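Local coordinates for protein putative protease I (Bacteroides thetaiotaomicron VPI-5482, PDB 3CNE) that binds flavins such as lumichrome, riboflavin, FMN and FAD as a homodimer and may serve as a flavin storage protein, apparently without proteolytic or chaperone activity, at residues Lys33-Asp39 and Val53-Ile57; Thr123-Ala129 and Ser148-Phe154. All coordinates share one frame; numbering follows the deposited sequence.

Contact 1: residues Lys33-Asp39 and Val53-Ile57; sequences KVFAVSD and VDDVI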
ATOM      1  N   LYS A  33      -6.712   9.397  11.494  1.00 23.70           N
ATOM      2  CA  LYS A  33      -7.633   8.350  11.931  1.00 23.92           C
ATOM      3  C   LYS A  33      -8.322   7.849  10.682  1.00 23.16           C
ATOM      4  O   LYS A  33      -8.709   8.650   9.842  1.00 22.72           O
ATOM      5  CB  LYS A  33      -8.658   8.927  12.901  1.00 24.91           C
ATOM      6  CG  LYS A  33      -9.672   7.922  13.416  1.00 26.61           C
ATOM      7  CD  LYS A  33     -10.490   8.503  14.560  1.00 27.64           C
ATOM      8  CE  LYS A  33     -11.572   7.514  14.959  1.00 30.28           C
ATOM      9  NZ  LYS A  33     -12.412   7.982  16.135  1.00 33.23           N
ATOM     10  N   VAL A  34      -8.439   6.526  10.547  1.00 23.17           N
ATOM     11  CA  VAL A  34      -8.938   5.910   9.327  1.00 23.38           C
ATOM     12  C   VAL A  34     -10.373   5.418   9.560  1.00 23.40           C
ATOM     13  O   VAL A  34     -10.616   4.608  10.473  1.00 23.33           O
ATOM     14  CB  VAL A  34      -8.009   4.734   8.820  1.00 23.25           C
ATOM     15  CG1 VAL A  34      -8.489   4.235   7.456  1.00 23.24           C
ATOM     16  CG2 VAL A  34      -6.523   5.171   8.725  1.00 22.61           C
ATOM     17  N   PHE A  35     -11.284   5.884   8.700  1.00 22.64           N
ATOM     18  CA  PHE A  35     -12.722   5.600   8.774  1.00 22.13           C
ATOM     19  C   PHE A  35     -13.144   4.762   7.605  1.00 21.60           C
ATOM     20  O   PHE A  35     -12.924   5.141   6.442  1.00 21.64           O
ATOM     21  CB  PHE A  35     -13.580   6.902   8.767  1.00 22.60           C
ATOM     22  CG  PHE A  35     -13.353   7.807   9.940  1.00 22.29           C
ATOM     23  CD1 PHE A  35     -14.224   7.780  11.038  1.00 24.21           C
ATOM     24  CD2 PHE A  35     -12.293   8.715   9.944  1.00 21.90           C
ATOM     25  CE1 PHE A  35     -14.021   8.629  12.140  1.00 25.31           C
ATOM     26  CE2 PHE A  35     -12.079   9.567  11.018  1.00 24.94           C
ATOM     27  CZ  PHE A  35     -12.969   9.541  12.133  1.00 24.53           C
ATOM     28  N   ALA A  36     -13.771   3.625   7.899  1.00 20.74           N
ATOM     29  CA  ALA A  36     -14.343   2.794   6.850  1.00 21.00           C
ATOM     30  C   ALA A  36     -15.602   3.410   6.270  1.00 20.97           C
ATOM     31  O   ALA A  36     -16.511   3.771   7.002  1.00 21.22           O
ATOM     32  CB  ALA A  36     -14.641   1.375   7.375  1.00 20.10           C
ATOM     33  N   VAL A  37     -15.663   3.522   4.946  1.00 20.99           N
ATOM     34  CA  VAL A  37     -16.907   3.863   4.290  1.00 20.40           C
ATOM     35  C   VAL A  37     -17.666   2.547   4.116  1.00 21.39           C
ATOM     36  O   VAL A  37     -17.762   1.990   3.011  1.00 20.69           O
ATOM     37  CB  VAL A  37     -16.694   4.526   2.936  1.00 20.55           C
ATOM     38  CG1 VAL A  37     -18.048   4.922   2.331  1.00 19.61           C
ATOM     39  CG2 VAL A  37     -15.829   5.795   3.130  1.00 19.78           C
ATOM     40  N   SER A  38     -18.216   2.086   5.232  1.00 20.78           N
ATOM     41  CA  SER A  38     -18.784   0.763   5.300  1.00 23.20           C
ATOM     42  C   SER A  38     -19.631   0.693   6.565  1.00 23.24           C
ATOM     43  O   SER A  38     -19.696   1.663   7.328  1.00 22.59           O
ATOM     44  CB  SER A  38     -17.671  -0.314   5.296  1.00 22.46           C
ATOM     45  OG  SER A  38     -18.250  -1.600   5.123  1.00 26.94           O
ATOM     46  N   ASP A  39     -20.276  -0.450   6.777  1.00 23.68           N
ATOM     47  CA  ASP A  39     -21.116  -0.645   7.955  1.00 24.45           C
ATOM     48  C   ASP A  39     -20.318  -1.109   9.178  1.00 24.86           C
ATOM     49  O   ASP A  39     -20.819  -1.043  10.316  1.00 25.57           O
ATOM     50  CB  ASP A  39     -22.244  -1.641   7.621  1.00 25.01           C
ATOM     51  CG  ASP A  39     -21.728  -2.990   7.165  1.00 28.61           C
ATOM     52  OD1 ASP A  39     -20.853  -3.033   6.267  1.00 30.54           O
ATOM     53  OD2 ASP A  39     -22.209  -4.019   7.697  1.00 31.70           O
ATOM     54  N   VAL A  53      -9.851  -1.011  10.291  1.00 23.67           N
ATOM     55  CA  VAL A  53      -9.463   0.400  10.415  1.00 22.82           C
ATOM     56  C   VAL A  53      -9.954   0.925  11.783  1.00 23.41           C
ATOM     57  O   VAL A  53     -10.321   0.115  12.633  1.00 22.52           O
ATOM     58  CB  VAL A  53      -9.917   1.239   9.209  1.00 22.67           C
ATOM     59  CG1 VAL A  53      -9.351   0.656   7.886  1.00 22.45           C
ATOM     60  CG2 VAL A  53     -11.477   1.348   9.141  1.00 22.03           C
ATOM     61  N   ASP A  54      -9.926   2.248  12.002  1.00 22.53           N
ATOM     62  CA  ASP A  54     -10.158   2.801  13.333  1.00 23.69           C
ATOM     63  C   ASP A  54     -11.636   2.925  13.686  1.00 23.32           C
ATOM     64  O   ASP A  54     -12.006   2.844  14.860  1.00 22.79           O
ATOM     65  CB  ASP A  54      -9.475   4.167  13.487  1.00 23.90           C
ATOM     66  CG  ASP A  54      -7.937   4.076  13.327  1.00 26.69           C
ATOM     67  OD1 ASP A  54      -7.340   3.119  13.883  1.00 29.38           O
ATOM     68  OD2 ASP A  54      -7.349   4.928  12.628  1.00 27.79           O
ATOM     69  N   ASP A  55     -12.475   3.178  12.689  1.00 23.66           N
ATOM     70  CA  ASP A  55     -13.874   3.518  12.962  1.00 23.71           C
ATOM     71  C   ASP A  55     -14.639   3.463  11.644  1.00 24.01           C
ATOM     72  O   ASP A  55     -14.055   3.216  10.575  1.00 22.94           O
ATOM     73  CB  ASP A  55     -13.936   4.934  13.525  1.00 25.24           C
ATOM     74  CG  ASP A  55     -15.105   5.155  14.479  1.00 26.99           C
ATOM     75  OD1 ASP A  55     -16.083   4.359  14.507  1.00 30.44           O
ATOM     76  OD2 ASP A  55     -15.040   6.170  15.172  1.00 28.98           O
ATOM     77  N   VAL A  56     -15.944   3.704  11.737  1.00 23.80           N
ATOM     78  CA  VAL A  56     -16.802   3.761  10.573  1.00 24.11           C
ATOM     79  C   VAL A  56     -17.170   5.222  10.312  1.00 23.97           C
ATOM     80  O   VAL A  56     -17.136   6.035  11.220  1.00 24.26           O
ATOM     81  CB  VAL A  56     -18.071   2.924  10.754  1.00 23.88           C
ATOM     82  CG1 VAL A  56     -17.734   1.449  10.975  1.00 23.88           C
ATOM     83  CG2 VAL A  56     -18.981   3.471  11.902  1.00 24.64           C
ATOM     84  N   ILE A  57     -17.530   5.524   9.064  1.00 24.05           N
ATOM     85  CA  ILE A  57     -17.784   6.888   8.624  1.00 24.09           C
ATOM     86  C   ILE A  57     -18.990   7.521   9.327  1.00 25.05           C
ATOM     87  O   ILE A  57     -19.053   8.754   9.452  1.00 24.45           O
ATOM     88  CB  ILE A  57     -17.937   6.969   7.067  1.00 23.43           C
ATOM     89  CG1 ILE A  57     -17.996   8.444   6.615  1.00 23.99           C
ATOM     90  CG2 ILE A  57     -19.158   6.157   6.564  1.00 22.57           C
ATOM     91  CD1 ILE A  57     -17.443   8.663   5.214  1.00 26.26           C
TER
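Asp54 turns its carboxylate back beside its own backbone N (chi1 -62°), which carries OD2 to the N-H of Val34 in a nearly straight bond of 2.8 Å. The hydrogen arrives on the anti side of that oxygen, somewhat out of the carboxylate plane. Lys33 is fully extended, its CG trans to the backbone N (chi1 180°), and this length brings NZ to Asp55 OD2 at 3.3 Å, a salt bridge that is weak as a hydrogen bond. The other oxygen of Asp55, OD1, takes the side-chain amide of Asn59, so each end of the carboxylate has a partner.

From this charged end a short parallel strand pairing runs on. Val34 O is gripped twice, by Asp54 N at 2.9 Å and more weakly by Asp55 N. Farther along, Ala36 N meets Asp55 O at 2.7 Å, and Ile57 N closes the ladder on Ala36 O at 2.9 Å. Phe35 lies alongside Asp55 and points the same way, ring and carboxylate planes 19° apart; its CD1 edge comes 3.4 Å from Val56 O. On the face bearing Ala36, Val53 CG2 sits 3.6 Å from Ala36 CB, while the Val53 and Val34 side chains cross at about a right angle, CG1 to CG1 3.7 Å. Met49 of the second subunit packs on both. Past Ala36 the chain bends through an inverse gamma turn centred on Val37, whose CG2 lies beside Ile57 CD1. Leu93 and Tyr89 of helix 88-102 also touch Ile57.

On its other edge strand 31-36 pairs with strand 4-9, Lys33 and Phe35 bonding to the Val7 backbone; strand 55-56 is outermost in this mostly parallel sheet, the Rossmann-like alpha/beta core of the DJ-1/PfpI family.

Contact 2: residues Thr123-Ala129 and Ser148-Phe154; sequences TKGKKVA and SEIDGNF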
ATOM      1  N   THR A 123     -16.150  21.407  -5.425  1.00 29.94           N
ATOM      2  CA  THR A 123     -15.061  21.631  -6.357  1.00 30.49           C
ATOM      3  C   THR A 123     -15.290  22.794  -7.321  1.00 30.43           C
ATOM      4  O   THR A 123     -14.458  23.003  -8.181  1.00 30.39           O
ATOM      5  CB  THR A 123     -14.736  20.359  -7.182  1.00 30.75           C
ATOM      6  OG1 THR A 123     -15.908  19.937  -7.894  1.00 32.73           O
ATOM      7  CG2 THR A 123     -14.245  19.217  -6.283  1.00 31.07           C
ATOM      8  N   LYS A 124     -16.402  23.529  -7.190  1.00 30.87           N
ATOM      9  CA  LYS A 124     -16.751  24.619  -8.123  1.00 31.65           C
ATOM     10  C   LYS A 124     -15.503  25.413  -8.512  1.00 30.62           C
ATOM     11  O   LYS A 124     -14.838  25.943  -7.639  1.00 30.42           O
ATOM     12  CB  LYS A 124     -17.762  25.610  -7.518  1.00 32.71           C
ATOM     13  CG  LYS A 124     -18.922  25.015  -6.716  1.00 36.12           C
ATOM     14  CD  LYS A 124     -20.210  24.874  -7.554  1.00 40.93           C
ATOM     15  CE  LYS A 124     -21.312  24.177  -6.779  1.00 42.55           C
ATOM     16  NZ  LYS A 124     -22.383  23.656  -7.712  1.00 44.98           N
ATOM     17  N   GLY A 125     -15.193  25.450  -9.807  1.00 29.82           N
ATOM     18  CA  GLY A 125     -14.110  26.284 -10.355  1.00 30.15           C
ATOM     19  C   GLY A 125     -12.672  25.901 -10.030  1.00 30.05           C
ATOM     20  O   GLY A 125     -11.745  26.656 -10.337  1.00 29.46           O
ATOM     21  N   LYS A 126     -12.466  24.731  -9.425  1.00 29.68           N
ATOM     22  CA  LYS A 126     -11.111  24.305  -9.065  1.00 29.70           C
ATOM     23  C   LYS A 126     -10.625  23.256 -10.027  1.00 29.26           C
ATOM     24  O   LYS A 126     -11.403  22.402 -10.478  1.00 29.05           O
ATOM     25  CB  LYS A 126     -11.055  23.724  -7.644  1.00 29.81           C
ATOM     26  CG  LYS A 126     -11.558  24.651  -6.542  1.00 30.74           C
ATOM     27  CD  LYS A 126     -10.587  25.806  -6.288  1.00 33.87           C
ATOM     28  CE  LYS A 126     -11.296  26.923  -5.559  1.00 36.54           C
ATOM     29  NZ  LYS A 126     -10.441  28.115  -5.422  1.00 39.15           N
ATOM     30  N   LYS A 127      -9.330  23.317 -10.331  1.00 28.70           N
ATOM     31  CA  LYS A 127      -8.687  22.293 -11.130  1.00 28.37           C
ATOM     32  C   LYS A 127      -8.500  21.035 -10.304  1.00 27.82           C
ATOM     33  O   LYS A 127      -8.080  21.100  -9.141  1.00 27.73           O
ATOM     34  CB  LYS A 127      -7.351  22.784 -11.671  1.00 28.56           C
ATOM     35  CG  LYS A 127      -7.513  23.663 -12.920  1.00 30.71           C
ATOM     36  CD  LYS A 127      -6.207  24.369 -13.271  1.00 33.99           C
ATOM     37  CE  LYS A 127      -5.870  25.437 -12.233  1.00 37.93           C
ATOM     38  NZ  LYS A 127      -4.432  25.892 -12.324  1.00 38.29           N
ATOM     39  N   VAL A 128      -8.840  19.904 -10.899  1.00 27.41           N
ATOM     40  CA  VAL A 128      -8.657  18.605 -10.253  1.00 27.36           C
ATOM     41  C   VAL A 128      -8.040  17.621 -11.211  1.00 27.83           C
ATOM     42  O   VAL A 128      -8.277  17.681 -12.425  1.00 28.49           O
ATOM     43  CB  VAL A 128      -9.983  17.980  -9.724  1.00 27.30           C
ATOM     44  CG1 VAL A 128     -10.555  18.781  -8.563  1.00 25.93           C
ATOM     45  CG2 VAL A 128     -11.024  17.785 -10.861  1.00 27.21           C
ATOM     46  N   ALA A 129      -7.251  16.712 -10.654  1.00 27.92           N
ATOM     47  CA  ALA A 129      -6.757  15.565 -11.384  1.00 28.56           C
ATOM     48  C   ALA A 129      -7.644  14.390 -10.988  1.00 28.74           C
ATOM     49  O   ALA A 129      -8.079  14.266  -9.832  1.00 28.44           O
ATOM     50  CB  ALA A 129      -5.324  15.287 -11.048  1.00 28.01           C
ATOM     51  N   SER A 148      -1.174  15.329 -11.139  1.00 29.31           N
ATOM     52  CA  SER A 148      -1.832  15.806  -9.938  1.00 28.28           C
ATOM     53  C   SER A 148      -2.121  17.289 -10.114  1.00 28.24           C
ATOM     54  O   SER A 148      -1.565  17.921 -11.009  1.00 27.53           O
ATOM     55  CB  SER A 148      -0.997  15.550  -8.681  1.00 27.91           C
ATOM     56  OG  SER A 148       0.337  16.036  -8.792  1.00 26.20           O
ATOM     57  N   GLU A 149      -3.010  17.807  -9.272  1.00 27.84           N
ATOM     58  CA  GLU A 149      -3.421  19.206  -9.277  1.00 28.60           C
ATOM     59  C   GLU A 149      -3.558  19.657  -7.839  1.00 28.85           C
ATOM     60  O   GLU A 149      -4.158  18.958  -7.005  1.00 29.19           O
ATOM     61  CB  GLU A 149      -4.774  19.408  -9.981  1.00 28.58           C
ATOM     62  CG  GLU A 149      -4.735  19.275 -11.508  1.00 30.60           C
ATOM     63  CD  GLU A 149      -3.933  20.385 -12.224  1.00 32.97           C
ATOM     64  OE1 GLU A 149      -3.546  21.388 -11.599  1.00 35.09           O
ATOM     65  OE2 GLU A 149      -3.709  20.254 -13.438  1.00 35.76           O
ATOM     66  N   ILE A 150      -2.979  20.818  -7.555  1.00 28.53           N
ATOM     67  CA  ILE A 150      -3.190  21.484  -6.292  1.00 28.34           C
ATOM     68  C   ILE A 150      -3.830  22.818  -6.626  1.00 28.52           C
ATOM     69  O   ILE A 150      -3.249  23.641  -7.324  1.00 28.53           O
ATOM     70  CB  ILE A 150      -1.863  21.611  -5.475  1.00 27.85           C
ATOM     71  CG1 ILE A 150      -1.370  20.213  -5.081  1.00 28.85           C
ATOM     72  CG2 ILE A 150      -2.072  22.487  -4.223  1.00 28.49           C
ATOM     73  CD1 ILE A 150       0.004  20.191  -4.450  1.00 27.49           C
ATOM     74  N   ASP A 151      -5.059  22.991  -6.168  1.00 28.80           N
ATOM     75  CA  ASP A 151      -5.815  24.187  -6.441  1.00 28.68           C
ATOM     76  C   ASP A 151      -6.660  24.498  -5.229  1.00 29.50           C
ATOM     77  O   ASP A 151      -7.650  23.804  -4.929  1.00 29.28           O
ATOM     78  CB  ASP A 151      -6.679  24.055  -7.714  1.00 28.29           C
ATOM     79  CG  ASP A 151      -7.194  25.416  -8.209  1.00 29.16           C
ATOM     80  OD1 ASP A 151      -6.802  26.423  -7.599  1.00 28.11           O
ATOM     81  OD2 ASP A 151      -7.967  25.492  -9.189  1.00 25.28           O
ATOM     82  N   GLY A 152      -6.254  25.555  -4.527  1.00 30.17           N
ATOM     83  CA  GLY A 152      -6.944  25.996  -3.326  1.00 30.14           C
ATOM     84  C   GLY A 152      -6.716  24.960  -2.259  1.00 29.91           C
ATOM     85  O   GLY A 152      -5.576  24.637  -1.953  1.00 30.54           O
ATOM     86  N   ASN A 153      -7.801  24.423  -1.710  1.00 29.28           N
ATOM     87  CA  ASN A 153      -7.709  23.386  -0.682  1.00 29.15           C
ATOM     88  C   ASN A 153      -7.663  21.961  -1.238  1.00 28.12           C
ATOM     89  O   ASN A 153      -7.615  21.008  -0.467  1.00 27.92           O
ATOM     90  CB  ASN A 153      -8.851  23.523   0.318  1.00 29.12           C
ATOM     91  CG  ASN A 153      -8.904  24.890   0.945  1.00 32.95           C
ATOM     92  OD1 ASN A 153      -7.868  25.472   1.312  1.00 34.65           O
ATOM     93  ND2 ASN A 153     -10.115  25.425   1.070  1.00 33.22           N
ATOM     94  N   PHE A 154      -7.636  21.829  -2.571  1.00 26.95           N
ATOM     95  CA  PHE A 154      -7.712  20.529  -3.223  1.00 26.24           C
ATOM     96  C   PHE A 154      -6.366  20.008  -3.699  1.00 25.99           C
ATOM     97  O   PHE A 154      -5.682  20.656  -4.474  1.00 25.10           O
ATOM     98  CB  PHE A 154      -8.713  20.549  -4.392  1.00 25.35           C
ATOM     99  CG  PHE A 154     -10.119  20.770  -3.959  1.00 25.33           C
ATOM    100  CD1 PHE A 154     -10.936  19.690  -3.619  1.00 22.88           C
ATOM    101  CD2 PHE A 154     -10.631  22.059  -3.855  1.00 23.96           C
ATOM    102  CE1 PHE A 154     -12.243  19.896  -3.172  1.00 23.13           C
ATOM    103  CE2 PHE A 154     -11.956  22.269  -3.429  1.00 23.47           C
ATOM    104  CZ  PHE A 154     -12.749  21.193  -3.086  1.00 23.39           C
TER
HETATM  105  O   HOH W   1      -8.059  28.549  -6.676  1.00 34.95           O
HETATM  106  O   HOH W   2      -7.069  19.492  -7.005  1.00 26.53           O
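A side-chain-to-backbone bond and water-mediated contacts join the short strand 127-129 to the hairpin of strands 148-151 and 154-157, whose strand 148-151 is outermost in the main sheet. Strands 127-129 and 148-151 run roughly antiparallel, but direct backbone hydrogen bonds between them are lacking. Instead, Asp151, with its carboxylate trans to the backbone N (chi1 -165°), offers the anti lone pair of OD2 to Lys127 N; the bond is 2.8 Å long and close to straight. A water lies within hydrogen-bonding reach of Lys127 O and Glu149 O, with more acceptors around it than protons to give. Another bridges Lys126 NZ at 2.7 Å to Asp151 OD1 at 2.6 Å, spanning charges too far apart for a salt bridge.

The aliphatic part of Lys126 crosses Phe154 at about a right angle, CG lying 3.8 Å from ring atom CD2. At another part of the ring, Thr123 CG2 approaches Phe154 CE1 to 3.8 Å. Glu149 bends at chi2 (-67°), laying CG against the Val128-Ala129 peptide while OE2 bonds to Thr144 of strand 142-144. Ala129 CB rests on the backbone of Ser148, and Ala129 N is taken by Thr156 of the hairpin.

A type II turn from Thr123 to Lys126 leads into the first strand; the second segment ends in a type II' turn, Asp151 to Phe154, with Gly152 at its second position, the tight connection of a two-residue beta hairpin.

From the N terminus, strand 31-36 leads through the small antiparallel pair 42-44 and 50-52 and returns at 53-57, where contact 1 closes its loop along one outermost strand of the main sheet. The chain then crosses the middle strands, including 69-73 and 106-110, with zinc-binding Cys74 and Cys111 just after them. Contact 2 opens at 123-129 and closes at 148-154 after strand 142-144, at the other outermost strand. The two loops are in series, neither enclosing nor crossing the other. Their centres are 25 Å apart: contact 1 adds strand 55-56 to one edge of the main sheet, and contact 2 joins the small sheet 127-129/142-144 to its other edge; the two do not touch.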